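Local structure of triggering receptor expressed on myeloid cells 1 (Mus musculus, 1U9K) at residues L17-P22 and Y91-Y96. The protein amplifies inflammatory responses as a myeloid cell-surface receptor that multimerizes on ligand binding and signals through TYROBP/DAP12, this chain being its extracellular V-type immunoglobulin domain. Residues are numbered along the deposited sequence; the frame is centred on the assembly and turned at random.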
ATOM      1  N   LEU A  17       5.092   9.888   3.210  1.00 19.57           N
ATOM      2  CA  LEU A  17       5.364   9.007   2.079  1.00 21.03           C
ATOM      3  C   LEU A  17       4.137   8.936   1.202  1.00 21.22           C
ATOM      4  O   LEU A  17       3.038   8.716   1.728  1.00 22.45           O
ATOM      5  CB  LEU A  17       5.674   7.626   2.575  1.00 20.16           C
ATOM      6  CG  LEU A  17       5.793   6.530   1.527  1.00 22.26           C
ATOM      7  CD1 LEU A  17       6.946   6.857   0.626  1.00 22.83           C
ATOM      8  CD2 LEU A  17       5.849   5.133   2.131  1.00 25.11           C
ATOM      9  N   THR A  18       4.297   9.115  -0.108  1.00 20.97           N
ATOM     10  CA  THR A  18       3.199   8.908  -1.046  1.00 21.62           C
ATOM     11  C   THR A  18       3.672   7.910  -2.086  1.00 21.71           C
ATOM     12  O   THR A  18       4.720   8.113  -2.669  1.00 20.85           O
ATOM     13  CB  THR A  18       2.800  10.215  -1.760  1.00 21.77           C
ATOM     14  OG1 THR A  18       2.366  11.187  -0.802  1.00 24.13           O
ATOM     15  CG2 THR A  18       1.586  10.018  -2.634  1.00 25.01           C
ATOM     16  N   VAL A  19       2.872   6.880  -2.346  1.00 21.47           N
ATOM     17  CA  VAL A  19       3.197   5.826  -3.283  1.00 21.54           C
ATOM     18  C   VAL A  19       1.967   5.647  -4.156  1.00 22.53           C
ATOM     19  O   VAL A  19       0.855   5.592  -3.651  1.00 22.37           O
ATOM     20  CB  VAL A  19       3.508   4.519  -2.531  1.00 22.12           C
ATOM     21  CG1 VAL A  19       3.607   3.339  -3.458  1.00 25.22           C
ATOM     22  CG2 VAL A  19       4.744   4.698  -1.703  1.00 24.46           C
ATOM     23  N   LYS A  20       2.176   5.678  -5.470  1.00 23.07           N
ATOM     24  CA  LYS A  20       1.121   5.468  -6.475  1.00 24.30           C
ATOM     25  C   LYS A  20       1.311   4.094  -7.077  1.00 23.73           C
ATOM     26  O   LYS A  20       2.332   3.840  -7.758  1.00 22.39           O
ATOM     27  CB  LYS A  20       1.229   6.522  -7.572  1.00 24.73           C
ATOM     28  CG  LYS A  20       1.095   7.919  -7.022  1.00 29.04           C
ATOM     29  CD  LYS A  20       0.550   8.911  -8.013  1.00 33.76           C
ATOM     30  CE  LYS A  20       0.651  10.319  -7.426  1.00 38.47           C
ATOM     31  NZ  LYS A  20      -0.452  11.244  -7.995  1.00 41.77           N
ATOM     32  N   CYS A  21       0.360   3.222  -6.819  1.00 22.65           N
ATOM     33  CA  CYS A  21       0.353   1.845  -7.286  1.00 23.69           C
ATOM     34  C   CYS A  21      -0.702   1.602  -8.338  1.00 22.58           C
ATOM     35  O   CYS A  21      -1.871   1.478  -7.994  1.00 22.76           O
ATOM     36  CB  CYS A  21       0.090   0.899  -6.124  1.00 23.99           C
ATOM     37  SG  CYS A  21       1.369   1.022  -4.851  1.00 33.27           S
ATOM     38  N   PRO A  22      -0.339   1.508  -9.595  1.00 21.32           N
ATOM     39  CA  PRO A  22      -1.335   1.160 -10.603  1.00 20.44           C
ATOM     40  C   PRO A  22      -1.866  -0.251 -10.390  1.00 20.21           C
ATOM     41  O   PRO A  22      -1.135  -1.117  -9.917  1.00 18.41           O
ATOM     42  CB  PRO A  22      -0.547   1.215 -11.923  1.00 20.73           C
ATOM     43  CG  PRO A  22       0.621   1.938 -11.688  1.00 22.66           C
ATOM     44  CD  PRO A  22       0.976   1.706 -10.211  1.00 21.16           C
ATOM     45  N   TYR A  91       7.796  -2.505   2.105  1.00 18.13           N
ATOM     46  CA  TYR A  91       6.346  -2.441   2.030  1.00 17.66           C
ATOM     47  C   TYR A  91       5.908  -2.770   0.624  1.00 19.23           C
ATOM     48  O   TYR A  91       6.691  -2.712  -0.290  1.00 18.40           O
ATOM     49  CB  TYR A  91       5.843  -1.031   2.312  1.00 19.45           C
ATOM     50  CG  TYR A  91       6.092  -0.512   3.679  1.00 18.93           C
ATOM     51  CD1 TYR A  91       7.265   0.188   3.983  1.00 20.35           C
ATOM     52  CD2 TYR A  91       5.125  -0.647   4.693  1.00 20.05           C
ATOM     53  CE1 TYR A  91       7.493   0.687   5.255  1.00 21.73           C
ATOM     54  CE2 TYR A  91       5.371  -0.157   5.990  1.00 20.03           C
ATOM     55  CZ  TYR A  91       6.536   0.477   6.259  1.00 20.85           C
ATOM     56  OH  TYR A  91       6.810   0.986   7.510  1.00 20.02           O
ATOM     57  N   ARG A  92       4.650  -3.125   0.453  1.00 19.04           N
ATOM     58  CA  ARG A  92       4.112  -3.264  -0.871  1.00 19.58           C
ATOM     59  C   ARG A  92       2.637  -3.009  -0.868  1.00 19.51           C
ATOM     60  O   ARG A  92       1.970  -3.173   0.147  1.00 19.23           O
ATOM     61  CB  ARG A  92       4.358  -4.667  -1.408  1.00 19.29           C
ATOM     62  CG  ARG A  92       3.859  -5.731  -0.510  1.00 20.88           C
ATOM     63  CD  ARG A  92       4.123  -7.118  -0.980  1.00 20.61           C
ATOM     64  NE  ARG A  92       3.342  -8.089  -0.212  1.00 17.51           N
ATOM     65  CZ  ARG A  92       3.591  -9.401  -0.225  1.00 17.81           C
ATOM     66  NH1 ARG A  92       4.538  -9.878  -0.952  1.00 18.30           N
ATOM     67  NH2 ARG A  92       2.868 -10.243   0.474  1.00 21.39           N
ATOM     68  N   CYS A  93       2.123  -2.643  -2.030  1.00 20.73           N
ATOM     69  CA  CYS A  93       0.687  -2.649  -2.336  1.00 22.01           C
ATOM     70  C   CYS A  93       0.345  -3.984  -3.006  1.00 21.11           C
ATOM     71  O   CYS A  93       1.109  -4.489  -3.852  1.00 20.11           O
ATOM     72  CB  CYS A  93       0.328  -1.625  -3.425  1.00 24.63           C
ATOM     73  SG  CYS A  93       0.674   0.091  -3.111  1.00 35.34           S
ATOM     74  N   VAL A  94      -0.812  -4.532  -2.652  1.00 20.80           N
ATOM     75  CA  VAL A  94      -1.234  -5.811  -3.164  1.00 19.96           C
ATOM     76  C   VAL A  94      -2.716  -5.866  -3.448  1.00 20.01           C
ATOM     77  O   VAL A  94      -3.530  -5.097  -2.891  1.00 19.42           O
ATOM     78  CB  VAL A  94      -0.939  -6.927  -2.188  1.00 20.26           C
ATOM     79  CG1 VAL A  94       0.562  -7.043  -1.905  1.00 19.72           C
ATOM     80  CG2 VAL A  94      -1.804  -6.786  -0.900  1.00 21.46           C
ATOM     81  N   ILE A  95      -3.061  -6.765  -4.356  1.00 18.92           N
ATOM     82  CA  ILE A  95      -4.426  -7.326  -4.387  1.00 19.16           C
ATOM     83  C   ILE A  95      -4.486  -8.301  -3.216  1.00 19.32           C
ATOM     84  O   ILE A  95      -3.676  -9.235  -3.130  1.00 18.50           O
ATOM     85  CB  ILE A  95      -4.741  -8.014  -5.683  1.00 18.87           C
ATOM     86  CG1 ILE A  95      -4.497  -7.098  -6.890  1.00 19.08           C
ATOM     87  CG2 ILE A  95      -6.224  -8.581  -5.649  1.00 22.41           C
ATOM     88  CD1 ILE A  95      -5.281  -5.789  -6.859  1.00 21.40           C
ATOM     89  N   TYR A  96      -5.463  -8.070  -2.344  1.00 19.27           N
ATOM     90  CA  TYR A  96      -5.684  -8.773  -1.122  1.00 19.67           C
ATOM     91  C   TYR A  96      -6.900  -9.687  -1.185  1.00 20.22           C
ATOM     92  O   TYR A  96      -8.054  -9.240  -1.357  1.00 21.78           O
ATOM     93  CB  TYR A  96      -5.824  -7.773  -0.016  1.00 20.74           C
ATOM     94  CG  TYR A  96      -5.812  -8.335   1.398  1.00 20.97           C
ATOM     95  CD1 TYR A  96      -4.644  -8.809   1.987  1.00 24.11           C
ATOM     96  CD2 TYR A  96      -6.981  -8.321   2.155  1.00 24.54           C
ATOM     97  CE1 TYR A  96      -4.647  -9.308   3.284  1.00 26.68           C
ATOM     98  CE2 TYR A  96      -7.006  -8.817   3.451  1.00 28.02           C
ATOM     99  CZ  TYR A  96      -5.829  -9.286   4.015  1.00 28.06           C
ATOM    100  OH  TYR A  96      -5.877  -9.772   5.283  1.00 36.50           O
TER
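Cys21 and Cys93 are joined by a disulfide, SG of Cys21 lying 2.1 Å from SG of Cys93, and this covalent bridge carries most of the contact between strand 17-22 and segment 91-96 of strand 89-96. Both CB atoms project toward the opposite strand, and the CA atoms of Cys21 and Cys93 stand 6.7 Å apart. In each cysteine the sulfur is set anti to the carbonyl carbon and beside the backbone N (chi1 -61° in Cys21, -60° in Cys93), a rotation that swings each SG off its CB and across the gap to the other sulfur, leaving SG of Cys21 3.2 Å from CB of Cys93 and SG of Cys93 equally far from CB of Cys21. The twist about the S-S bond is +60°, a right-handed turn that brings CB of Cys21 to 3.7 Å from CB of Cys93. Val19, two residues before Cys21 and therefore on the same inward face of its strand, lays its CG1 branch 4.4 Å from SG of Cys93, a loose apolar flank to the bridge. All three touching residues are buried. This is the canonical intersheet disulfide of the V-set immunoglobulin fold, linking strands B and F across the sandwich. Trp35 of strand 32-37 packs against Cys93, while Cys21 pairs through its backbone with Leu76 of strand 75-80, and strand 89-96 runs between strands 32-37 and 103-113 in the opposing sheet.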